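Local coordinates for restriction endonuclease LpnPI (Legionella pneumophila subsp. pneumophila str. Philadelphia 1, PDB 4RZL), which is a cytosine modification-dependent restriction endonuclease, present here as its N-terminal DNA recognition domain of the SRA type, at residues K43-I48 with L65-T70; V129-I134 with N212-W217; K150-P155 with L188-V193; M192-W197 with D208-P213. All blocks are in the same frame, centred on the assembly; numbering follows the deposited sequence.

Contact 1 (K43-I48 with L65-T70); sequences KIIKGI and LIVLYT
Ile48 lays the outer end of its side chain over two branches that project from strand 65-70, its CD1 lying 3.9 Å from Val67 CG2 and 4.0 Å from Leu65 CD2. The terminal methyl rests over the junction of the two strand methyls, while CG1 behind it touches the same pair. CG1 of Ile48 stands anti to the carbonyl carbon, and a second turn of the same sense (chi2 -72°) folds CD1 onto the strand. Its side chain meets that of Leu65 at about a right angle.

Ile45 approaches in a different way. Its CG2 and Leu65 CD2 face each other tip to tip at 3.9 Å, and its CD1 meets Leu65 CD2 and, more loosely and at a slant, Val67 CG2 at 4.2 Å. Leu65 CD2 is thus shared by both isoleucines, as is Val67 CG2. The leucine reaches them because CG extends anti to its backbone N (chi1 174°). No hydrogen bond crosses between the segments: four buried aliphatic side chains carry the contact.

What presents both isoleucines to one strand is a type II beta turn from Ile45 to Ile48, in which Ile48 N makes a weak bond to Ile45 O. Gly47 occupies the turn corner where positive phi is needed.

The turn directly follows helix 40-44. Strand 65-70 lies in the mixed sheet between antiparallel strand 54-57, whose Arg55 and Ala57 also touch Ile48, and parallel strand 132-137, which supplies Phe133 against Ile45; on the reverse side of strand 65-70, Ile66 meets helix 108-119.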
loop_
_atom_site.group_PDB
_atom_site.type_symbol
_atom_site.label_atom_id
_atom_site.label_comp_id
_atom_site.label_asym_id
_atom_site.label_seq_id
_atom_site.Cartn_x
_atom_site.Cartn_y
_atom_site.Cartn_z
ATOM N N LYS A 43 11.716 3.871 8.600
ATOM C CA LYS A 43 13.024 4.497 8.382
ATOM C C LYS A 43 13.113 5.144 6.997
ATOM O O LYS A 43 13.685 6.221 6.833
ATOM C CB LYS A 43 14.142 3.479 8.549
ATOM C CG LYS A 43 15.505 4.136 8.690
ATOM C CD LYS A 43 16.523 3.133 9.161
ATOM C CE LYS A 43 17.815 3.817 9.536
ATOM N NZ LYS A 43 18.808 2.803 9.957
ATOM N N ILE A 44 12.538 4.476 6.002
ATOM C CA ILE A 44 12.509 4.994 4.640
ATOM C C ILE A 44 11.657 6.252 4.551
ATOM O O ILE A 44 12.015 7.223 3.882
ATOM C CB ILE A 44 11.944 3.945 3.658
ATOM C CG1 ILE A 44 12.775 2.667 3.704
ATOM C CG2 ILE A 44 11.878 4.503 2.236
ATOM C CD1 ILE A 44 12.137 1.496 2.942
ATOM N N ILE A 45 10.501 6.214 5.207
ATOM C CA ILE A 45 9.530 7.295 5.077
ATOM C C ILE A 45 9.234 7.912 6.427
ATOM O O ILE A 45 8.504 7.328 7.226
ATOM C CB ILE A 45 8.208 6.796 4.457
ATOM C CG1 ILE A 45 8.492 5.918 3.237
ATOM C CG2 ILE A 45 7.308 7.962 4.095
ATOM C CD1 ILE A 45 7.255 5.211 2.686
ATOM N N LYS A 46 9.793 9.090 6.678
ATOM C CA LYS A 46 9.502 9.820 7.902
ATOM C C LYS A 46 8.052 10.287 7.878
ATOM O O LYS A 46 7.593 10.864 6.885
ATOM C CB LYS A 46 10.443 11.021 8.062
ATOM C CG LYS A 46 11.908 10.646 8.254
ATOM C CD LYS A 46 12.730 11.862 8.693
ATOM C CE LYS A 46 14.230 11.628 8.537
ATOM N NZ LYS A 46 14.690 10.379 9.199
ATOM N N GLY A 47 7.327 10.029 8.964
ATOM C CA GLY A 47 5.923 10.394 9.028
ATOM C C GLY A 47 5.027 9.174 9.053
ATOM O O GLY A 47 3.839 9.276 9.343
ATOM N N ILE A 48 5.607 8.019 8.733
ATOM C CA ILE A 48 4.890 6.748 8.729
ATOM C C ILE A 48 5.274 5.948 9.974
ATOM O O ILE A 48 6.455 5.810 10.276
ATOM C CB ILE A 48 5.203 5.923 7.447
ATOM C CG1 ILE A 48 4.607 6.594 6.204
ATOM C CG2 ILE A 48 4.673 4.503 7.562
ATOM C CD1 ILE A 48 3.083 6.486 6.118
ATOM N N LEU A 65 -0.231 10.397 2.642
ATOM C CA LEU A 65 0.287 9.140 2.105
ATOM C C LEU A 65 -0.321 7.994 2.875
ATOM O O LEU A 65 -0.488 8.077 4.096
ATOM C CB LEU A 65 1.818 9.066 2.198
ATOM C CG LEU A 65 2.451 7.720 1.800
ATOM C CD1 LEU A 65 2.398 7.510 0.289
ATOM C CD2 LEU A 65 3.885 7.567 2.310
ATOM N N ILE A 66 -0.652 6.926 2.165
ATOM C CA ILE A 66 -1.035 5.691 2.820
ATOM C C ILE A 66 -0.079 4.566 2.445
ATOM O O ILE A 66 0.254 4.377 1.280
ATOM C CB ILE A 66 -2.477 5.318 2.462
ATOM C CG1 ILE A 66 -3.439 6.274 3.181
ATOM C CG2 ILE A 66 -2.758 3.874 2.814
ATOM C CD1 ILE A 66 -4.841 6.155 2.721
ATOM N N VAL A 67 0.360 3.814 3.440
ATOM C CA VAL A 67 1.162 2.642 3.175
ATOM C C VAL A 67 0.347 1.397 3.526
ATOM O O VAL A 67 -0.278 1.321 4.587
ATOM C CB VAL A 67 2.496 2.660 3.970
ATOM C CG1 VAL A 67 3.163 1.307 3.921
ATOM C CG2 VAL A 67 3.418 3.729 3.425
ATOM N N LEU A 68 0.330 0.444 2.605
ATOM C CA LEU A 68 -0.278 -0.851 2.836
ATOM C C LEU A 68 0.822 -1.873 2.956
ATOM O O LEU A 68 1.687 -1.970 2.085
ATOM C CB LEU A 68 -1.229 -1.244 1.704
ATOM C CG LEU A 68 -2.357 -0.261 1.400
ATOM C CD1 LEU A 68 -3.235 -0.845 0.296
ATOM C CD2 LEU A 68 -3.145 0.042 2.662
ATOM N N TYR A 69 0.775 -2.653 4.027
ATOM C CA TYR A 69 1.811 -3.627 4.297
ATOM C C TYR A 69 1.182 -4.985 4.565
ATOM O O TYR A 69 0.246 -5.105 5.354
ATOM C CB TYR A 69 2.671 -3.166 5.488
ATOM C CG TYR A 69 3.591 -4.235 5.984
ATOM C CD1 TYR A 69 4.648 -4.661 5.201
ATOM C CD2 TYR A 69 3.399 -4.837 7.222
ATOM C CE1 TYR A 69 5.495 -5.651 5.624
ATOM C CE2 TYR A 69 4.251 -5.834 7.663
ATOM C CZ TYR A 69 5.305 -6.232 6.850
ATOM O OH TYR A 69 6.175 -7.219 7.239
ATOM N N THR A 70 1.683 -6.013 3.895
ATOM C CA THR A 70 1.162 -7.344 4.117
ATOM C C THR A 70 2.294 -8.366 4.192
ATOM O O THR A 70 3.322 -8.224 3.526
ATOM C CB THR A 70 0.184 -7.761 3.009
ATOM O OG1 THR A 70 -0.137 -9.146 3.170
ATOM C CG2 THR A 70 0.796 -7.562 1.642
#

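Contact 2 (V129-I134 with N212-W217); sequences VPPIFI and NPFYQW
Val129 O is met by two groups: it accepts a hydrogen bond from Lys218 NZ, and the edge of the Phe214 ring approaches it, with CZ 3.4 Å away and the oxygen close to the ring plane. The motif is proline-aromatic packing, by which helix 212-220 is seated on the residues leading into strand 132-137 of the central sheet. Pro131 lies over one face of the Phe214 ring. Its CG is 4.1 Å from the centroid of the Phe214 ring and 22° off the normal, a CH-pi contact displaced toward the rim, while Pro131 CD comes within 3.6 Å of Phe214 CZ. The two side chains cross at about a right angle, and the backbone at Pro130 and Pro131 also closes on CZ. Phe214 gets there because CG extends away from the backbone N (chi1 169°), carrying the ring off the helix and against the Pro130-Pro131 backbone.

One helical turn on, Trp217 faces Val129. The valine obliquely meets CZ3 and CH2 of the indole; Val154 packs nearer its CD2-CE3 bond, so the helix spans the 129-131 loop and neighbouring strand 147-155. No hydrogen bond joins the segments directly; all five touching residues are buried. Beside them, Tyr215 adds a layer by placing its ring face against Phe214 CD2, and its hydroxyl bonds to Gln207. At the valine itself, CG1 of Val129 makes the closest approach to Trp217, 3.7 Å from CZ3.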
loop_
_atom_site.group_PDB
_atom_site.type_symbol
_atom_site.label_atom_id
_atom_site.label_comp_id
_atom_site.label_asym_id
_atom_site.label_seq_id
_atom_site.Cartn_x
_atom_site.Cartn_y
_atom_site.Cartn_z
ATOM N N VAL A 129 -8.153 11.204 -2.241
ATOM C CA VAL A 129 -7.291 10.038 -2.374
ATOM C C VAL A 129 -5.817 10.430 -2.431
ATOM O O VAL A 129 -5.395 11.145 -3.341
ATOM C CB VAL A 129 -7.638 9.232 -3.639
ATOM C CG1 VAL A 129 -6.689 8.040 -3.778
ATOM C CG2 VAL A 129 -9.109 8.787 -3.616
ATOM N N PRO A 130 -5.028 9.958 -1.455
ATOM C CA PRO A 130 -3.588 10.194 -1.438
ATOM C C PRO A 130 -2.830 9.106 -2.189
ATOM O O PRO A 130 -3.399 8.072 -2.522
ATOM C CB PRO A 130 -3.253 10.138 0.050
ATOM C CG PRO A 130 -4.184 9.083 0.553
ATOM C CD PRO A 130 -5.456 9.200 -0.266
ATOM N N PRO A 131 -1.537 9.326 -2.431
ATOM C CA PRO A 131 -0.727 8.231 -2.950
ATOM C C PRO A 131 -0.782 7.036 -2.006
ATOM O O PRO A 131 -0.848 7.205 -0.786
ATOM C CB PRO A 131 0.682 8.823 -2.973
ATOM C CG PRO A 131 0.489 10.264 -3.015
ATOM C CD PRO A 131 -0.763 10.570 -2.284
ATOM N N ILE A 132 -0.766 5.838 -2.564
ATOM C CA ILE A 132 -0.695 4.636 -1.748
ATOM C C ILE A 132 0.569 3.880 -2.129
ATOM O O ILE A 132 0.828 3.659 -3.322
ATOM C CB ILE A 132 -1.936 3.742 -1.937
ATOM C CG1 ILE A 132 -3.180 4.445 -1.387
ATOM C CG2 ILE A 132 -1.744 2.407 -1.251
ATOM C CD1 ILE A 132 -4.485 3.788 -1.797
ATOM N N PHE A 133 1.377 3.541 -1.127
ATOM C CA PHE A 133 2.564 2.707 -1.338
ATOM C C PHE A 133 2.322 1.295 -0.801
ATOM O O PHE A 133 1.868 1.120 0.342
ATOM C CB PHE A 133 3.798 3.291 -0.646
ATOM C CG PHE A 133 4.293 4.600 -1.226
ATOM C CD1 PHE A 133 3.743 5.139 -2.378
ATOM C CD2 PHE A 133 5.301 5.298 -0.587
ATOM C CE1 PHE A 133 4.198 6.337 -2.889
ATOM C CE2 PHE A 133 5.761 6.512 -1.095
ATOM C CZ PHE A 133 5.207 7.029 -2.242
ATOM N N ILE A 134 2.640 0.289 -1.609
ATOM C CA ILE A 134 2.505 -1.112 -1.191
ATOM C C ILE A 134 3.845 -1.750 -0.871
ATOM O O ILE A 134 4.792 -1.642 -1.658
ATOM C CB ILE A 134 1.822 -1.970 -2.275
ATOM C CG1 ILE A 134 0.464 -1.382 -2.654
ATOM C CG2 ILE A 134 1.691 -3.441 -1.819
ATOM C CD1 ILE A 134 -0.070 -1.948 -3.970
ATOM N N ASN A 212 4.013 11.792 -11.210
ATOM C CA ASN A 212 3.193 12.332 -12.288
ATOM C C ASN A 212 2.080 11.374 -12.767
ATOM O O ASN A 212 0.969 11.824 -13.023
ATOM C CB ASN A 212 4.081 12.768 -13.457
ATOM C CG ASN A 212 4.527 14.228 -13.330
ATOM O OD1 ASN A 212 4.409 14.841 -12.260
ATOM N ND2 ASN A 212 5.049 14.781 -14.412
ATOM N N PRO A 213 2.355 10.058 -12.870
ATOM C CA PRO A 213 1.211 9.202 -13.233
ATOM C C PRO A 213 0.115 9.157 -12.162
ATOM O O PRO A 213 -1.043 8.895 -12.480
ATOM C CB PRO A 213 1.848 7.823 -13.417
ATOM C CG PRO A 213 3.265 8.135 -13.822
ATOM C CD PRO A 213 3.635 9.334 -12.985
ATOM N N PHE A 214 0.474 9.411 -10.912
ATOM C CA PHE A 214 -0.537 9.484 -9.862
ATOM C C PHE A 214 -1.370 10.744 -10.065
ATOM O O PHE A 214 -2.598 10.702 -10.036
ATOM C CB PHE A 214 0.092 9.478 -8.464
ATOM C CG PHE A 214 -0.883 9.822 -7.369
ATOM C CD1 PHE A 214 -1.807 8.886 -6.929
ATOM C CD2 PHE A 214 -0.893 11.087 -6.801
ATOM C CE1 PHE A 214 -2.712 9.201 -5.932
ATOM C CE2 PHE A 214 -1.794 11.410 -5.799
ATOM C CZ PHE A 214 -2.706 10.471 -5.366
ATOM N N TYR A 215 -0.696 11.870 -10.276
ATOM C CA TYR A 215 -1.409 13.142 -10.446
ATOM C C TYR A 215 -2.253 13.147 -11.711
ATOM O O TYR A 215 -3.309 13.756 -11.755
ATOM C CB TYR A 215 -0.418 14.302 -10.440
ATOM C CG TYR A 215 0.199 14.486 -9.077
ATOM C CD1 TYR A 215 -0.610 14.694 -7.962
ATOM C CD2 TYR A 215 1.572 14.421 -8.891
ATOM C CE1 TYR A 215 -0.067 14.849 -6.708
ATOM C CE2 TYR A 215 2.128 14.581 -7.636
ATOM C CZ TYR A 215 1.303 14.797 -6.550
ATOM O OH TYR A 215 1.841 14.953 -5.286
ATOM N N GLN A 216 -1.793 12.432 -12.729
ATOM C CA GLN A 216 -2.581 12.231 -13.925
ATOM C C GLN A 216 -3.865 11.461 -13.583
ATOM O O GLN A 216 -4.958 11.853 -14.002
ATOM C CB GLN A 216 -1.756 11.499 -14.988
ATOM C CG GLN A 216 -2.410 11.441 -16.367
ATOM C CD GLN A 216 -3.511 10.416 -16.480
ATOM O OE1 GLN A 216 -4.622 10.729 -16.924
ATOM N NE2 GLN A 216 -3.212 9.182 -16.095
ATOM N N TRP A 217 -3.730 10.362 -12.842
ATOM C CA TRP A 217 -4.896 9.578 -12.433
ATOM C C TRP A 217 -5.874 10.415 -11.603
ATOM O O TRP A 217 -7.085 10.296 -11.765
ATOM C CB TRP A 217 -4.476 8.334 -11.631
ATOM C CG TRP A 217 -5.649 7.598 -11.053
ATOM C CD1 TRP A 217 -6.429 6.652 -11.683
ATOM C CD2 TRP A 217 -6.194 7.752 -9.728
ATOM N NE1 TRP A 217 -7.411 6.204 -10.821
ATOM C CE2 TRP A 217 -7.293 6.860 -9.621
ATOM C CE3 TRP A 217 -5.851 8.538 -8.619
ATOM C CZ2 TRP A 217 -8.062 6.749 -8.449
ATOM C CZ3 TRP A 217 -6.614 8.430 -7.455
ATOM C CH2 TRP A 217 -7.711 7.539 -7.382
#

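Contact 3 (K150-P155 with L188-V193); sequences KGVAVP and LNIPMV
The contact lies at the end of an antiparallel ladder, where the chain leaving strand 176-187 draws away from strand 147-155 and a water enters between them. Val152 and Leu188 face each other as a hydrogen-bonded pair would, but one of the two expected bonds is direct and the other passes through a water. Leu188 N gives the direct bond to Val152 O at 2.9 Å. On the other side of the pair the water accepts from Val152 N at 2.9 Å and donates to Leu188 O at 2.8 Å. Its second donated bond goes to Ile190 O, also at 2.9 Å, so three buried backbone atoms are satisfied by one molecule.

Ile190 O is brought to the water by an inverse gamma turn centred on Asn189, closed by the bond from Ile190 N to Leu188 O.

Around this polar line the side chains interlock. Val152 is the hub: its CG2 touches Val193 CG2 at 3.6 Å and Ile190 CD1 at 3.8 Å, while CG1 brushes Leu188 CD1. With chi1 at -176°, CG1 of Val152 is anti to the backbone N, and CG2 is left anti to the carbonyl carbon, facing Val193 and Ile190. Leu188 reaches further along the strand, its CD1 packing crosswise against Val154 CG1 at 3.7 Å.

Val154 itself is backbone-bonded to Thr186, so the regular ladder runs up to this point, and Val152 also packs on Phe133 of strand 132-137. The arrangement is that of a fraying antiparallel ladder, with a water taking the place of one backbone bond where the two strands of the beta-sheet part.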
loop_
_atom_site.group_PDB
_atom_site.type_symbol
_atom_site.label_atom_id
_atom_site.label_comp_id
_atom_site.label_asym_id
_atom_site.label_seq_id
_atom_site.Cartn_x
_atom_site.Cartn_y
_atom_site.Cartn_z
ATOM N N LYS A 150 6.339 -2.785 -3.744
ATOM C CA LYS A 150 5.609 -3.354 -4.882
ATOM C C LYS A 150 5.015 -2.284 -5.803
ATOM O O LYS A 150 4.501 -2.609 -6.861
ATOM C CB LYS A 150 4.489 -4.273 -4.397
ATOM C CG LYS A 150 4.945 -5.341 -3.391
ATOM C CD LYS A 150 6.082 -6.171 -3.952
ATOM C CE LYS A 150 5.597 -7.144 -5.035
ATOM N NZ LYS A 150 6.729 -7.930 -5.649
ATOM N N GLY A 151 5.063 -1.022 -5.383
ATOM C CA GLY A 151 4.638 0.081 -6.238
ATOM C C GLY A 151 3.733 1.134 -5.618
ATOM O O GLY A 151 3.294 1.004 -4.468
ATOM N N VAL A 152 3.464 2.178 -6.399
ATOM C CA VAL A 152 2.485 3.213 -6.071
ATOM C C VAL A 152 1.136 2.732 -6.593
ATOM O O VAL A 152 1.043 2.312 -7.751
ATOM C CB VAL A 152 2.807 4.574 -6.736
ATOM C CG1 VAL A 152 1.808 5.656 -6.277
ATOM C CG2 VAL A 152 4.246 4.991 -6.482
ATOM N N ALA A 153 0.097 2.803 -5.769
ATOM C CA ALA A 153 -1.185 2.224 -6.149
ATOM C C ALA A 153 -2.333 3.213 -6.016
ATOM O O ALA A 153 -2.234 4.210 -5.290
ATOM C CB ALA A 153 -1.480 0.986 -5.296
ATOM N N VAL A 154 -3.421 2.934 -6.737
ATOM C CA VAL A 154 -4.638 3.718 -6.620
ATOM C C VAL A 154 -5.820 2.771 -6.520
ATOM O O VAL A 154 -5.769 1.661 -7.063
ATOM C CB VAL A 154 -4.838 4.691 -7.812
ATOM C CG1 VAL A 154 -3.660 5.681 -7.873
ATOM C CG2 VAL A 154 -5.008 3.934 -9.134
ATOM N N PRO A 155 -6.891 3.210 -5.834
ATOM C CA PRO A 155 -8.088 2.378 -5.646
ATOM C C PRO A 155 -8.786 2.050 -6.953
ATOM O O PRO A 155 -8.908 2.924 -7.809
ATOM C CB PRO A 155 -8.997 3.244 -4.747
ATOM C CG PRO A 155 -8.036 4.238 -4.072
ATOM C CD PRO A 155 -6.987 4.502 -5.120
ATOM N N LEU A 188 0.419 1.637 -10.455
ATOM C CA LEU A 188 0.757 2.614 -11.489
ATOM C C LEU A 188 2.124 2.368 -12.139
ATOM O O LEU A 188 3.051 1.853 -11.510
ATOM C CB LEU A 188 0.732 4.018 -10.902
ATOM C CG LEU A 188 -0.600 4.498 -10.342
ATOM C CD1 LEU A 188 -0.419 5.862 -9.689
ATOM C CD2 LEU A 188 -1.651 4.559 -11.449
ATOM N N ASN A 189 2.247 2.776 -13.398
ATOM C CA ASN A 189 3.515 2.702 -14.101
ATOM C C ASN A 189 4.486 3.761 -13.574
ATOM O O ASN A 189 4.751 4.767 -14.228
ATOM C CB ASN A 189 3.291 2.865 -15.613
ATOM C CG ASN A 189 4.570 2.693 -16.424
ATOM O OD1 ASN A 189 5.585 2.208 -15.925
ATOM N ND2 ASN A 189 4.524 3.101 -17.685
ATOM N N ILE A 190 4.988 3.528 -12.369
ATOM C CA ILE A 190 5.979 4.385 -11.737
ATOM C C ILE A 190 7.108 3.481 -11.287
ATOM O O ILE A 190 6.956 2.746 -10.310
ATOM C CB ILE A 190 5.417 5.135 -10.522
ATOM C CG1 ILE A 190 4.294 6.089 -10.944
ATOM C CG2 ILE A 190 6.544 5.850 -9.771
ATOM C CD1 ILE A 190 3.640 6.822 -9.787
ATOM N N PRO A 191 8.230 3.490 -12.023
ATOM C CA PRO A 191 9.332 2.582 -11.661
ATOM C C PRO A 191 10.070 3.002 -10.389
ATOM O O PRO A 191 10.720 2.168 -9.773
ATOM C CB PRO A 191 10.265 2.643 -12.878
ATOM C CG PRO A 191 9.920 3.962 -13.573
ATOM C CD PRO A 191 8.451 4.182 -13.312
ATOM N N MET A 192 9.968 4.271 -10.008
ATOM C CA MET A 192 10.736 4.791 -8.883
ATOM C C MET A 192 10.090 6.001 -8.229
ATOM O O MET A 192 9.637 6.933 -8.909
ATOM C CB MET A 192 12.158 5.178 -9.338
ATOM C CG MET A 192 13.008 5.756 -8.223
ATOM S SD MET A 192 14.609 6.360 -8.778
ATOM C CE MET A 192 14.152 8.006 -9.299
ATOM N N VAL A 193 10.056 5.995 -6.902
ATOM C CA VAL A 193 9.712 7.199 -6.163
ATOM C C VAL A 193 10.999 7.772 -5.575
ATOM O O VAL A 193 11.663 7.111 -4.777
ATOM C CB VAL A 193 8.710 6.920 -5.052
ATOM C CG1 VAL A 193 8.319 8.236 -4.358
ATOM C CG2 VAL A 193 7.482 6.215 -5.637
HETATM O O HOH W 1 4.469 1.977 -9.064
#

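Contact 4 (M192-W197 with D208-P213); sequences MVSRKW and DNSLNP
Ser194 and Asp208 meet through a short hydrogen bond, Ser194 OG donating to Asp208 OD2 at 2.7 Å on the syn side of the carboxylate, 19° out of its plane. Next to it, Ser194 N donates to Ser210 OG at 3.1 Å, so Ser194 is held by both its backbone and its side chain. The same Ser194 OG accepts from Trp197 N at 2.9 Å, capping helix 195-199.

Asp208 is in turn fixed from its own side. Ser210 OG (3.0 Å) and Ser210 N (3.2 Å) both donate to Asp208 OD1 from one face of the carboxylate, well above its plane, the latter closing an Asx turn. The start of helix 195-199 beside it would probably favour the negative charge of Asp208.

Beyond these polar atoms Trp197 packs on Leu211. Leu211 CD1 sits over the indole face, 4.0 Å from the centroid of the five-membered ring of Trp197 in a CH-pi contact, and it also touches Val193 CG1. Phe133 of strand 132-137 backs both Trp197 and Val193. The whole is a serine N-cap of helix 195-199 tied to an Asx turn that leads into helix 212-220.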
loop_
_atom_site.group_PDB
_atom_site.type_symbol
_atom_site.label_atom_id
_atom_site.label_comp_id
_atom_site.label_asym_id
_atom_site.label_seq_id
_atom_site.Cartn_x
_atom_site.Cartn_y
_atom_site.Cartn_z
ATOM N N MET A 192 9.968 4.271 -10.008
ATOM C CA MET A 192 10.736 4.791 -8.883
ATOM C C MET A 192 10.090 6.001 -8.229
ATOM O O MET A 192 9.637 6.933 -8.909
ATOM C CB MET A 192 12.158 5.178 -9.338
ATOM C CG MET A 192 13.008 5.756 -8.223
ATOM S SD MET A 192 14.609 6.360 -8.778
ATOM C CE MET A 192 14.152 8.006 -9.299
ATOM N N VAL A 193 10.056 5.995 -6.902
ATOM C CA VAL A 193 9.712 7.199 -6.163
ATOM C C VAL A 193 10.999 7.772 -5.575
ATOM O O VAL A 193 11.663 7.111 -4.777
ATOM C CB VAL A 193 8.710 6.920 -5.052
ATOM C CG1 VAL A 193 8.319 8.236 -4.358
ATOM C CG2 VAL A 193 7.482 6.215 -5.637
ATOM N N SER A 194 11.364 8.984 -5.984
ATOM C CA SER A 194 12.673 9.536 -5.607
ATOM C C SER A 194 12.750 9.954 -4.134
ATOM O O SER A 194 11.738 10.317 -3.531
ATOM C CB SER A 194 13.002 10.739 -6.484
ATOM O OG SER A 194 12.245 11.844 -6.049
ATOM N N ARG A 195 13.955 9.917 -3.562
ATOM C CA ARG A 195 14.170 10.438 -2.218
ATOM C C ARG A 195 13.716 11.895 -2.086
ATOM O O ARG A 195 13.160 12.282 -1.051
ATOM C CB ARG A 195 15.642 10.286 -1.816
ATOM C CG ARG A 195 16.020 11.005 -0.511
ATOM C CD ARG A 195 15.154 10.630 0.687
ATOM N NE ARG A 195 14.869 9.209 0.794
ATOM C CZ ARG A 195 14.060 8.683 1.710
ATOM N NH1 ARG A 195 13.441 9.469 2.580
ATOM N NH2 ARG A 195 13.865 7.373 1.758
ATOM N N LYS A 196 13.952 12.690 -3.126
ATOM C CA LYS A 196 13.495 14.077 -3.148
ATOM C C LYS A 196 11.988 14.131 -2.946
ATOM O O LYS A 196 11.497 14.898 -2.115
ATOM C CB LYS A 196 13.864 14.763 -4.469
ATOM C CG LYS A 196 13.413 16.243 -4.572
ATOM C CD LYS A 196 13.867 16.870 -5.883
ATOM C CE LYS A 196 13.248 18.246 -6.116
ATOM N NZ LYS A 196 13.709 19.249 -5.113
ATOM N N TRP A 197 11.258 13.299 -3.689
ATOM C CA TRP A 197 9.810 13.262 -3.535
ATOM C C TRP A 197 9.433 12.890 -2.115
ATOM O O TRP A 197 8.612 13.562 -1.499
ATOM C CB TRP A 197 9.151 12.284 -4.515
ATOM C CG TRP A 197 7.672 12.515 -4.596
ATOM C CD1 TRP A 197 6.997 13.226 -5.557
ATOM C CD2 TRP A 197 6.685 12.095 -3.642
ATOM N NE1 TRP A 197 5.649 13.240 -5.274
ATOM C CE2 TRP A 197 5.434 12.560 -4.103
ATOM C CE3 TRP A 197 6.732 11.351 -2.458
ATOM C CZ2 TRP A 197 4.250 12.308 -3.417
ATOM C CZ3 TRP A 197 5.555 11.110 -1.778
ATOM C CH2 TRP A 197 4.334 11.583 -2.260
ATOM N N ASP A 208 9.304 16.370 -7.103
ATOM C CA ASP A 208 9.636 16.246 -8.511
ATOM C C ASP A 208 8.523 15.478 -9.222
ATOM O O ASP A 208 7.430 15.308 -8.681
ATOM C CB ASP A 208 11.003 15.577 -8.703
ATOM C CG ASP A 208 11.098 14.205 -8.037
ATOM O OD1 ASP A 208 10.058 13.641 -7.611
ATOM O OD2 ASP A 208 12.243 13.700 -7.941
ATOM N N ASN A 209 8.837 14.988 -10.410
ATOM C CA ASN A 209 7.887 14.337 -11.297
ATOM C C ASN A 209 7.659 12.849 -11.021
ATOM O O ASN A 209 7.027 12.184 -11.837
ATOM C CB ASN A 209 8.358 14.483 -12.750
ATOM C CG ASN A 209 8.042 15.842 -13.343
ATOM O OD1 ASN A 209 7.595 16.751 -12.642
ATOM N ND2 ASN A 209 8.290 15.991 -14.644
ATOM N N SER A 210 8.201 12.328 -9.918
ATOM C CA SER A 210 8.089 10.896 -9.590
ATOM C C SER A 210 6.643 10.399 -9.655
ATOM O O SER A 210 6.362 9.325 -10.177
ATOM C CB SER A 210 8.638 10.601 -8.190
ATOM O OG SER A 210 10.033 10.725 -8.143
ATOM N N LEU A 211 5.721 11.191 -9.126
ATOM C CA LEU A 211 4.341 10.744 -9.048
ATOM C C LEU A 211 3.435 11.340 -10.100
ATOM O O LEU A 211 2.219 11.340 -9.933
ATOM C CB LEU A 211 3.765 11.046 -7.666
ATOM C CG LEU A 211 3.756 9.742 -6.864
ATOM C CD1 LEU A 211 5.170 9.365 -6.442
ATOM C CD2 LEU A 211 2.822 9.822 -5.677
ATOM N N ASN A 212 4.013 11.792 -11.210
ATOM C CA ASN A 212 3.193 12.332 -12.288
ATOM C C ASN A 212 2.080 11.374 -12.767
ATOM O O ASN A 212 0.969 11.824 -13.023
ATOM C CB ASN A 212 4.081 12.768 -13.457
ATOM C CG ASN A 212 4.527 14.228 -13.330
ATOM O OD1 ASN A 212 4.409 14.841 -12.260
ATOM N ND2 ASN A 212 5.049 14.781 -14.412
ATOM N N PRO A 213 2.355 10.058 -12.870
ATOM C CA PRO A 213 1.211 9.202 -13.233
ATOM C C PRO A 213 0.115 9.157 -12.162
ATOM O O PRO A 213 -1.043 8.895 -12.480
ATOM C CB PRO A 213 1.848 7.823 -13.417
ATOM C CG PRO A 213 3.265 8.135 -13.822
ATOM C CD PRO A 213 3.635 9.334 -12.985
#

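In the fold
Contacts 1, 2 and 3 are buried and lie on or just before neighbouring strands of the mixed sheet, 65-70, 132-137 and 147-155, whereas contact 4 lies further out, about 16 Å from the chain centre, and is only partly buried. Contact 1 is wholly aliphatic and contact 2 mainly aromatic and proline packing; contact 3 adds backbone and water bonds where the sheet opens, and contact 4 combines hydrogen bonds of serine and aspartate side chains with a leucine over an indole face. Strand 192-193 is common to contacts 3 and 4, and helix 212-220 to contacts 2 and 4. In addition, Arg195 NH2 bonds to Ile44 O, linking contact 4 to contact 1.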